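Local structure of putative aspartyl-tRNA synthetase (Leishmania major, 6OD8) at residues F221-R226 and K347-V352; L365-I370 and H393-R398; T422-T427 and P452-P457. The protein probably attaches L-aspartate to tRNA(Asp) at the expense of ATP, as a class II aminoacyl-tRNA synthetase. One frame throughout, in Å; residues are numbered along the deposited sequence.

Interaction 1. Residues F221-R226 and K347-V352; sequences FRLQSR and KELKNV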
loop_
_atom_site.group_PDB
_atom_site.type_symbol
_atom_site.label_atom_id
_atom_site.label_comp_id
_atom_site.label_asym_id
_atom_site.label_seq_id
_atom_site.Cartn_x
_atom_site.Cartn_y
_atom_site.Cartn_z
ATOM N N PHE A 221 12.696 9.283 4.591
ATOM C CA PHE A 221 11.784 8.579 3.698
ATOM C C PHE A 221 12.058 7.084 3.637
ATOM O O PHE A 221 11.134 6.322 3.351
ATOM C CB PHE A 221 11.812 9.241 2.322
ATOM C CG PHE A 221 11.157 10.589 2.347
ATOM C CD1 PHE A 221 11.910 11.742 2.327
ATOM C CD2 PHE A 221 9.775 10.685 2.483
ATOM C CE1 PHE A 221 11.297 12.982 2.396
ATOM C CE2 PHE A 221 9.155 11.916 2.572
ATOM C CZ PHE A 221 9.924 13.071 2.520
ATOM N N ARG A 222 13.275 6.644 3.951
ATOM C CA ARG A 222 13.478 5.220 4.204
ATOM C C ARG A 222 12.663 4.765 5.416
ATOM O O ARG A 222 12.061 3.684 5.400
ATOM C CB ARG A 222 14.963 4.929 4.412
ATOM C CG ARG A 222 15.813 5.123 3.131
ATOM C CD ARG A 222 17.298 4.949 3.430
ATOM N NE ARG A 222 17.542 3.595 3.901
ATOM C CZ ARG A 222 17.887 2.581 3.108
ATOM N NH1 ARG A 222 18.052 2.777 1.804
ATOM N NH2 ARG A 222 18.075 1.370 3.623
ATOM N N LEU A 223 12.653 5.568 6.485
ATOM C CA LEU A 223 11.842 5.207 7.653
ATOM C C LEU A 223 10.353 5.254 7.339
ATOM O O LEU A 223 9.595 4.401 7.803
ATOM C CB LEU A 223 12.171 6.126 8.839
ATOM C CG LEU A 223 13.599 5.942 9.366
ATOM C CD1 LEU A 223 13.950 7.089 10.313
ATOM C CD2 LEU A 223 13.738 4.595 10.063
ATOM N N GLN A 224 9.916 6.206 6.513
ATOM C CA GLN A 224 8.516 6.215 6.104
ATOM C C GLN A 224 8.136 4.908 5.412
ATOM O O GLN A 224 7.069 4.333 5.678
ATOM C CB GLN A 224 8.240 7.409 5.185
ATOM C CG GLN A 224 6.730 7.717 5.019
ATOM C CD GLN A 224 6.408 8.309 3.650
ATOM O OE1 GLN A 224 6.335 7.590 2.656
ATOM N NE2 GLN A 224 6.248 9.616 3.596
ATOM N N SER A 225 9.002 4.424 4.523
ATOM C CA SER A 225 8.767 3.134 3.892
ATOM C C SER A 225 8.675 2.018 4.927
ATOM O O SER A 225 7.830 1.111 4.805
ATOM C CB SER A 225 9.890 2.836 2.886
ATOM O OG SER A 225 9.680 1.570 2.283
ATOM N N ARG A 226 9.557 2.036 5.938
ATOM C CA ARG A 226 9.514 0.980 6.953
ATOM C C ARG A 226 8.224 1.034 7.768
ATOM O O ARG A 226 7.688 -0.015 8.141
ATOM C CB ARG A 226 10.720 1.069 7.903
ATOM C CG ARG A 226 12.074 0.832 7.267
ATOM C CD ARG A 226 12.177 -0.523 6.512
ATOM N NE ARG A 226 13.564 -0.778 6.126
ATOM C CZ ARG A 226 13.985 -1.843 5.444
ATOM N NH1 ARG A 226 13.125 -2.776 5.049
ATOM N NH2 ARG A 226 15.275 -1.972 5.141
ATOM N N LYS A 347 21.046 3.085 11.695
ATOM C CA LYS A 347 21.668 3.936 10.682
ATOM C C LYS A 347 20.768 5.113 10.313
ATOM O O LYS A 347 21.199 6.273 10.311
ATOM C CB LYS A 347 21.977 3.128 9.422
ATOM C CG LYS A 347 22.829 3.913 8.417
ATOM C CD LYS A 347 23.233 3.043 7.219
ATOM C CE LYS A 347 24.093 3.807 6.234
ATOM N NZ LYS A 347 24.651 2.921 5.164
ATOM N N GLU A 348 19.516 4.821 9.976
ATOM C CA GLU A 348 18.597 5.869 9.558
ATOM C C GLU A 348 18.270 6.814 10.708
ATOM O O GLU A 348 18.205 8.039 10.522
ATOM C CB GLU A 348 17.316 5.240 8.998
ATOM C CG GLU A 348 17.464 4.634 7.601
ATOM C CD GLU A 348 17.972 3.202 7.628
ATOM O OE1 GLU A 348 18.313 2.690 8.716
ATOM O OE2 GLU A 348 18.030 2.588 6.552
ATOM N N LEU A 349 18.064 6.265 11.908
ATOM C CA LEU A 349 17.744 7.122 13.045
ATOM C C LEU A 349 18.884 8.087 13.336
ATOM O O LEU A 349 18.652 9.263 13.653
ATOM C CB LEU A 349 17.432 6.269 14.278
ATOM C CG LEU A 349 16.232 5.331 14.173
ATOM C CD1 LEU A 349 16.251 4.264 15.282
ATOM C CD2 LEU A 349 14.909 6.122 14.195
ATOM N N LYS A 350 20.127 7.607 13.261
ATOM C CA LYS A 350 21.249 8.500 13.523
ATOM C C LYS A 350 21.394 9.547 12.427
ATOM O O LYS A 350 21.800 10.685 12.704
ATOM C CB LYS A 350 22.554 7.702 13.675
ATOM N N ASN A 351 21.061 9.184 11.182
ATOM C CA ASN A 351 21.182 10.126 10.073
ATOM C C ASN A 351 20.108 11.211 10.125
ATOM O O ASN A 351 20.360 12.339 9.684
ATOM C CB ASN A 351 21.151 9.377 8.740
ATOM C CG ASN A 351 22.514 8.796 8.370
ATOM O OD1 ASN A 351 23.535 9.234 8.888
ATOM N ND2 ASN A 351 22.531 7.821 7.470
ATOM N N VAL A 352 18.926 10.911 10.673
ATOM C CA VAL A 352 17.971 11.980 10.977
ATOM C C VAL A 352 18.482 12.825 12.137
ATOM O O VAL A 352 18.498 14.061 12.083
ATOM C CB VAL A 352 16.584 11.397 11.303
ATOM C CG1 VAL A 352 15.622 12.513 11.759
ATOM C CG2 VAL A 352 15.998 10.624 10.099
HETATM O O HOH W 1 15.711 1.104 6.320
#
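A helix pair, the long helix 215-237, probably the motif 1 helix of a class II synthetase, and the short helix 346-353, meets through Leu223, Arg222 and Glu348. The two local axes approach to 10.1 Å with 138° between their N-to-C directions, a roughly antiparallel crossing, and Leu223 and Glu348 are the closest pair in the backbone register. The apolar half of the contact is built round Leu223. Its CD2 lies 3.8 Å from Glu348 CB, while the other methyl, CD1, is 4.1 Å from both Leu349 CD2 and Val352 CG2. On the polar half, Glu348 turns its chain at chi2 (86°), which swings the carboxylate away from the leucines and across the Arg222 side chain. Arg222 takes it side-on in a salt bridge in which one oxygen serves two nitrogens: NE lies 2.9 Å from Glu348 OE2, on its anti lone pair, and NH2 is 3.2 Å from the same OE2, approaching nearly along the C-O direction. Both bonds are bent, the NE one less so. Guanidinium and carboxylate planes differ by only 18°. A water adds a third donor, donating a hydrogen bond to Glu348 OE2 (2.8 Å) and accepting one from Arg226 NE (2.9 Å), so a second arginine of the same helix is tied in indirectly. Leu223 also touches Leu538 of helix 530-538, and Ser225 OG is hydrogen-bonded to Glu242 N of the second subunit. A long helix leading to an intersubunit strand contact is typical of motif 1 at the class II synthetase dimer interface.

Interaction 2. Residues L365-I370 and H393-R398; sequences LTPERI and HNMDSR. With EDO (1,2-ethanediol), chain H.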
loop_
_atom_site.group_PDB
_atom_site.type_symbol
_atom_site.label_atom_id
_atom_site.label_comp_id
_atom_site.label_asym_id
_atom_site.label_seq_id
_atom_site.Cartn_x
_atom_site.Cartn_y
_atom_site.Cartn_z
ATOM N N LEU A 365 5.563 2.046 29.627
ATOM C CA LEU A 365 5.932 2.223 31.028
ATOM C C LEU A 365 6.944 1.154 31.434
ATOM O O LEU A 365 6.922 0.029 30.930
ATOM C CB LEU A 365 4.695 2.124 31.929
ATOM C CG LEU A 365 3.913 3.390 32.280
ATOM C CD1 LEU A 365 3.300 3.971 31.047
ATOM C CD2 LEU A 365 2.829 3.098 33.335
ATOM N N THR A 366 7.833 1.502 32.361
ATOM C CA THR A 366 8.679 0.469 32.948
ATOM C C THR A 366 7.858 -0.370 33.927
ATOM O O THR A 366 6.859 0.104 34.473
ATOM C CB THR A 366 9.883 1.071 33.675
ATOM O OG1 THR A 366 9.440 1.784 34.832
ATOM C CG2 THR A 366 10.669 2.010 32.759
ATOM N N PRO A 367 8.234 -1.636 34.140
ATOM C CA PRO A 367 7.554 -2.410 35.194
ATOM C C PRO A 367 7.597 -1.706 36.535
ATOM O O PRO A 367 6.620 -1.767 37.294
ATOM C CB PRO A 367 8.320 -3.742 35.205
ATOM C CG PRO A 367 8.883 -3.853 33.793
ATOM C CD PRO A 367 9.221 -2.442 33.390
ATOM N N GLU A 368 8.691 -0.993 36.827
ATOM C CA GLU A 368 8.839 -0.322 38.116
ATOM C C GLU A 368 7.851 0.830 38.264
ATOM O O GLU A 368 7.245 1.002 39.329
ATOM C CB GLU A 368 10.272 0.178 38.275
ATOM C CG GLU A 368 11.319 -0.928 38.453
ATOM C CD GLU A 368 11.637 -1.698 37.168
ATOM O OE1 GLU A 368 11.502 -1.136 36.060
ATOM O OE2 GLU A 368 12.034 -2.877 37.271
ATOM N N ARG A 369 7.675 1.632 37.212
ATOM C CA ARG A 369 6.729 2.739 37.304
ATOM C C ARG A 369 5.308 2.218 37.496
ATOM O O ARG A 369 4.527 2.792 38.264
ATOM C CB ARG A 369 6.820 3.629 36.060
ATOM C CG ARG A 369 6.289 5.045 36.277
ATOM C CD ARG A 369 6.917 5.690 37.532
ATOM N NE ARG A 369 6.367 7.011 37.819
ATOM C CZ ARG A 369 6.413 7.616 39.009
ATOM N NH1 ARG A 369 6.980 7.017 40.055
ATOM N NH2 ARG A 369 5.884 8.830 39.159
ATOM N N ILE A 370 4.969 1.129 36.806
ATOM C CA ILE A 370 3.672 0.492 36.974
ATOM C C ILE A 370 3.436 0.162 38.441
ATOM O O ILE A 370 2.387 0.495 39.007
ATOM C CB ILE A 370 3.583 -0.750 36.069
ATOM C CG1 ILE A 370 3.336 -0.305 34.617
ATOM C CG2 ILE A 370 2.528 -1.738 36.576
ATOM C CD1 ILE A 370 3.443 -1.414 33.591
ATOM N N HIS A 393 -2.709 -2.918 29.299
ATOM C CA HIS A 393 -3.285 -4.228 29.016
ATOM C C HIS A 393 -2.433 -5.344 29.625
ATOM O O HIS A 393 -2.966 -6.266 30.256
ATOM C CB HIS A 393 -3.466 -4.445 27.513
ATOM C CG HIS A 393 -4.103 -5.766 27.192
ATOM N ND1 HIS A 393 -3.371 -6.873 26.819
ATOM C CD2 HIS A 393 -5.386 -6.186 27.303
ATOM C CE1 HIS A 393 -4.184 -7.902 26.658
ATOM N NE2 HIS A 393 -5.412 -7.513 26.951
ATOM N N ASN A 394 -1.108 -5.278 29.460
ATOM C CA ASN A 394 -0.270 -6.431 29.794
ATOM C C ASN A 394 1.154 -5.983 30.098
ATOM O O ASN A 394 1.567 -4.875 29.751
ATOM C CB ASN A 394 -0.263 -7.486 28.663
ATOM C CG ASN A 394 0.407 -6.992 27.383
ATOM O OD1 ASN A 394 1.638 -6.874 27.306
ATOM N ND2 ASN A 394 -0.398 -6.736 26.360
ATOM N N MET A 395 1.907 -6.873 30.750
ATOM C CA MET A 395 3.248 -6.507 31.189
ATOM C C MET A 395 4.292 -6.613 30.083
ATOM O O MET A 395 5.461 -6.291 30.329
ATOM C CB MET A 395 3.659 -7.360 32.384
ATOM C CG MET A 395 2.883 -7.040 33.664
ATOM S SD MET A 395 3.050 -5.304 34.137
ATOM C CE MET A 395 4.831 -5.162 34.309
ATOM N N ASP A 396 3.909 -7.056 28.888
ATOM C CA ASP A 396 4.824 -7.100 27.753
ATOM C C ASP A 396 4.896 -5.767 27.000
ATOM O O ASP A 396 5.989 -5.234 26.798
ATOM C CB ASP A 396 4.424 -8.234 26.806
ATOM C CG ASP A 396 5.154 -8.168 25.481
ATOM O OD1 ASP A 396 4.496 -8.011 24.429
ATOM O OD2 ASP A 396 6.398 -8.248 25.496
ATOM N N SER A 397 3.762 -5.209 26.578
ATOM C CA SER A 397 3.806 -3.932 25.869
ATOM C C SER A 397 3.658 -2.719 26.794
ATOM O O SER A 397 4.140 -1.631 26.452
ATOM C CB SER A 397 2.729 -3.881 24.779
ATOM O OG SER A 397 1.418 -3.957 25.308
ATOM N N ARG A 398 2.983 -2.869 27.935
ATOM C CA ARG A 398 3.016 -1.847 29.003
ATOM C C ARG A 398 2.599 -0.466 28.484
ATOM O O ARG A 398 3.207 0.565 28.808
ATOM C CB ARG A 398 4.402 -1.793 29.660
ATOM C CG ARG A 398 4.839 -3.124 30.293
ATOM C CD ARG A 398 6.132 -2.992 31.114
ATOM N NE ARG A 398 7.311 -2.588 30.332
ATOM C CZ ARG A 398 8.015 -3.416 29.564
ATOM N NH1 ARG A 398 7.643 -4.686 29.462
ATOM N NH2 ARG A 398 9.089 -2.985 28.901
HETATM C C1 EDO H . -1.271 -4.201 23.776
HETATM O O1 EDO H . -0.333 -5.286 23.676
HETATM C C2 EDO H . -2.696 -4.711 23.940
HETATM O O2 EDO H . -2.911 -5.833 23.077
#
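Leu365 and Arg398 bring their CA atoms to 5.4 Å, and the backbone bond from Leu365 N to Arg398 O (2.9 Å) joins the two segments at the point where Arg398 adopts a left-handed helical conformation (phi 55°, psi 44°). The Arg398 side chain returns the bond: NE donates to Leu365 O at 2.7 Å, and that oxygen lies at the guanidinium edge, near its plane. The chain bends at chi3 (-63°), and NH1 donates to Met395 O of its own loop at 2.8 Å. Two carbonyls, one from each segment, therefore fix the rotation of the group, while Pro367 CD lies over one face, 3.6 Å from Arg398 NE. The segments are themselves shaped by local motifs. Thr366 is the N-cap of helix 367-373, its OG1 accepting from Arg369 N, and Asn394 OD1 accepts from Ser397 N in an Asx motif within the loop between strands 391-392 and 400-403. Beyond the arginine, the thioether of Met395 completes the packing: the Ile370 and Met395 side chains reach toward each other tip to tip, with Ile370 CD1 3.9 Å from Met395 SD, and Met395 CE reaches Pro367 CB at the same distance. On the side away from helix 367-373, a 1,2-ethanediol, probably from the crystallisation liquor, shares a hydrogen bond with Ser397 OG (2.7 Å to its O1) and accepts from Asn394 ND2 at that same O1; it is also hydrogen-bonded to Ser333 OG and Asp329 O of helix 325-342.

Interaction 3. Residues T422-T427 and P452-P457; sequences TDDINT and PSSARP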
loop_
_atom_site.group_PDB
_atom_site.type_symbol
_atom_site.label_atom_id
_atom_site.label_comp_id
_atom_site.label_asym_id
_atom_site.label_seq_id
_atom_site.Cartn_x
_atom_site.Cartn_y
_atom_site.Cartn_z
ATOM N N THR A 422 -17.013 16.690 30.676
ATOM C CA THR A 422 -17.446 16.605 29.284
ATOM C C THR A 422 -16.773 17.645 28.400
ATOM O O THR A 422 -16.980 17.631 27.179
ATOM C CB THR A 422 -18.972 16.756 29.189
ATOM O OG1 THR A 422 -19.389 17.886 29.968
ATOM C CG2 THR A 422 -19.666 15.508 29.714
ATOM N N ASP A 423 -15.966 18.534 28.979
ATOM C CA ASP A 423 -15.283 19.557 28.195
ATOM C C ASP A 423 -14.300 18.915 27.219
ATOM O O ASP A 423 -13.808 17.804 27.432
ATOM C CB ASP A 423 -14.562 20.550 29.121
ATOM C CG ASP A 423 -15.515 21.571 29.733
ATOM O OD1 ASP A 423 -16.696 21.589 29.324
ATOM O OD2 ASP A 423 -15.093 22.341 30.626
ATOM N N ASP A 424 -14.025 19.619 26.123
ATOM C CA ASP A 424 -13.172 19.084 25.071
ATOM C C ASP A 424 -11.718 19.457 25.329
ATOM O O ASP A 424 -11.420 20.543 25.825
ATOM C CB ASP A 424 -13.619 19.601 23.704
ATOM C CG ASP A 424 -14.986 19.060 23.285
ATOM O OD1 ASP A 424 -15.402 17.989 23.788
ATOM O OD2 ASP A 424 -15.645 19.711 22.445
ATOM N N ILE A 425 -10.817 18.548 24.994
ATOM C CA ILE A 425 -9.387 18.764 25.172
ATOM C C ILE A 425 -8.819 19.259 23.838
ATOM O O ILE A 425 -8.561 18.470 22.925
ATOM C CB ILE A 425 -8.696 17.494 25.675
ATOM C CG1 ILE A 425 -9.364 17.043 26.988
ATOM C CG2 ILE A 425 -7.221 17.750 25.887
ATOM C CD1 ILE A 425 -8.733 15.850 27.674
ATOM N N ASN A 426 -8.605 20.580 23.727
ATOM C CA ASN A 426 -8.168 21.205 22.479
ATOM C C ASN A 426 -6.704 20.894 22.153
ATOM O O ASN A 426 -6.147 19.905 22.644
ATOM C CB ASN A 426 -8.391 22.725 22.524
ATOM C CG ASN A 426 -7.416 23.451 23.460
ATOM O OD1 ASN A 426 -6.328 23.865 23.056
ATOM N ND2 ASN A 426 -7.816 23.615 24.705
ATOM N N THR A 427 -6.072 21.722 21.313
ATOM C CA THR A 427 -4.703 21.430 20.901
ATOM C C THR A 427 -3.671 21.970 21.887
ATOM O O THR A 427 -2.649 21.320 22.134
ATOM C CB THR A 427 -4.438 21.976 19.495
ATOM O OG1 THR A 427 -5.414 21.446 18.591
ATOM C CG2 THR A 427 -3.060 21.535 19.015
ATOM N N PRO A 452 -16.049 12.203 24.944
ATOM C CA PRO A 452 -17.416 12.730 24.983
ATOM C C PRO A 452 -18.090 12.636 23.617
ATOM O O PRO A 452 -17.452 12.806 22.569
ATOM C CB PRO A 452 -17.227 14.189 25.424
ATOM C CG PRO A 452 -15.850 14.246 26.005
ATOM C CD PRO A 452 -15.051 13.250 25.238
ATOM N N SER A 453 -19.400 12.368 23.657
ATOM C CA SER A 453 -20.192 12.185 22.446
ATOM C C SER A 453 -20.153 13.422 21.555
ATOM O O SER A 453 -20.124 13.314 20.323
ATOM C CB SER A 453 -21.625 11.825 22.844
ATOM O OG SER A 453 -22.589 12.341 21.933
ATOM N N SER A 454 -20.127 14.609 22.161
ATOM C CA SER A 454 -20.141 15.844 21.392
ATOM C C SER A 454 -18.899 16.013 20.522
ATOM O O SER A 454 -18.943 16.774 19.547
ATOM C CB SER A 454 -20.289 17.039 22.341
ATOM O OG SER A 454 -19.133 17.142 23.151
ATOM N N ALA A 455 -17.805 15.315 20.829
ATOM C CA ALA A 455 -16.562 15.433 20.071
ATOM C C ALA A 455 -16.392 14.376 18.973
ATOM O O ALA A 455 -15.358 14.370 18.289
ATOM C CB ALA A 455 -15.363 15.365 21.025
ATOM N N ARG A 456 -17.355 13.483 18.787
ATOM C CA ARG A 456 -17.177 12.327 17.922
ATOM C C ARG A 456 -18.183 12.328 16.779
ATOM O O ARG A 456 -19.281 12.881 16.903
ATOM C CB ARG A 456 -17.319 11.018 18.717
ATOM C CG ARG A 456 -16.253 10.843 19.778
ATOM C CD ARG A 456 -14.858 11.181 19.255
ATOM N NE ARG A 456 -13.939 10.097 19.543
ATOM C CZ ARG A 456 -12.614 10.201 19.589
ATOM N NH1 ARG A 456 -12.018 11.364 19.385
ATOM N NH2 ARG A 456 -11.891 9.125 19.854
ATOM N N PRO A 457 -17.836 11.685 15.656
ATOM C CA PRO A 457 -18.724 11.638 14.488
ATOM C C PRO A 457 -20.004 10.858 14.753
ATOM O O PRO A 457 -20.125 10.102 15.716
ATOM C CB PRO A 457 -17.862 10.912 13.434
ATOM C CG PRO A 457 -16.489 11.054 13.871
ATOM C CD PRO A 457 -16.515 11.100 15.369
#
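Pro452 meets Thr422 where the contact is more enclosed, and Asp424 faces Ser454 and Ala455 on its more exposed side. The interface is small, with 155 Å² buried over both segments, and no hydrogen bond crosses it. On the enclosed side Pro452 is buried, its CG 3.8 Å from Thr422 O and its CB 3.9 Å from that same oxygen, so the backbone oxygen rests against the CB and CG carbons of the ring by van der Waals contact. Tyr404 adds to the enclosure, touching Pro452, with its OH hydrogen-bonded to Asp423 O. The outer side depends on the Asp424 carboxylate. With CG beside the backbone N (chi1 -67°), OD1 comes to 3.8 Å from Ala455 CB and 3.9 Å from Ser454 OG, the latter too long to count as a bond. OD1 is covered by the contact yet has no polar partner in the model, although all three residues are otherwise exposed. Within the facing segment, Ala455 N bonds Pro452 O at 3.1 Å, closing the 3-10 turn 453-455; Ser453 is also hydrogen-bonded to Arg468 and Arg498. In the fold, 422-427 runs between helix 404-412, against which Ile425 packs, and helix 427-441, where Asn426 is the N-cap. The 452-457 segment follows strand 445-449 of the large sheet, and Arg456 reaches a salt bridge with Asp474 on the adjacent strand 472-477.

How the interactions relate
The three contacts follow one another in series along the chain, and all belong to its class II synthetase part. Their centres are 27 Å (interactions 1 and 2), 28 Å (2 and 3) and 35 Å (1 and 3) apart, with nearest atoms about 17, 17 and 22 Å apart, so none touches another. Interaction 1, nearest the centre of the chain, joins two helices beside the subunit interface. Interactions 2 and 3 lie further out, each with one loop of the large mixed sheet: 393-398, before strand 400-403, meets the start of helix 367-373, and 452-457, after the neighbouring strand 445-449, meets the linker between helices 404-412 and 427-441.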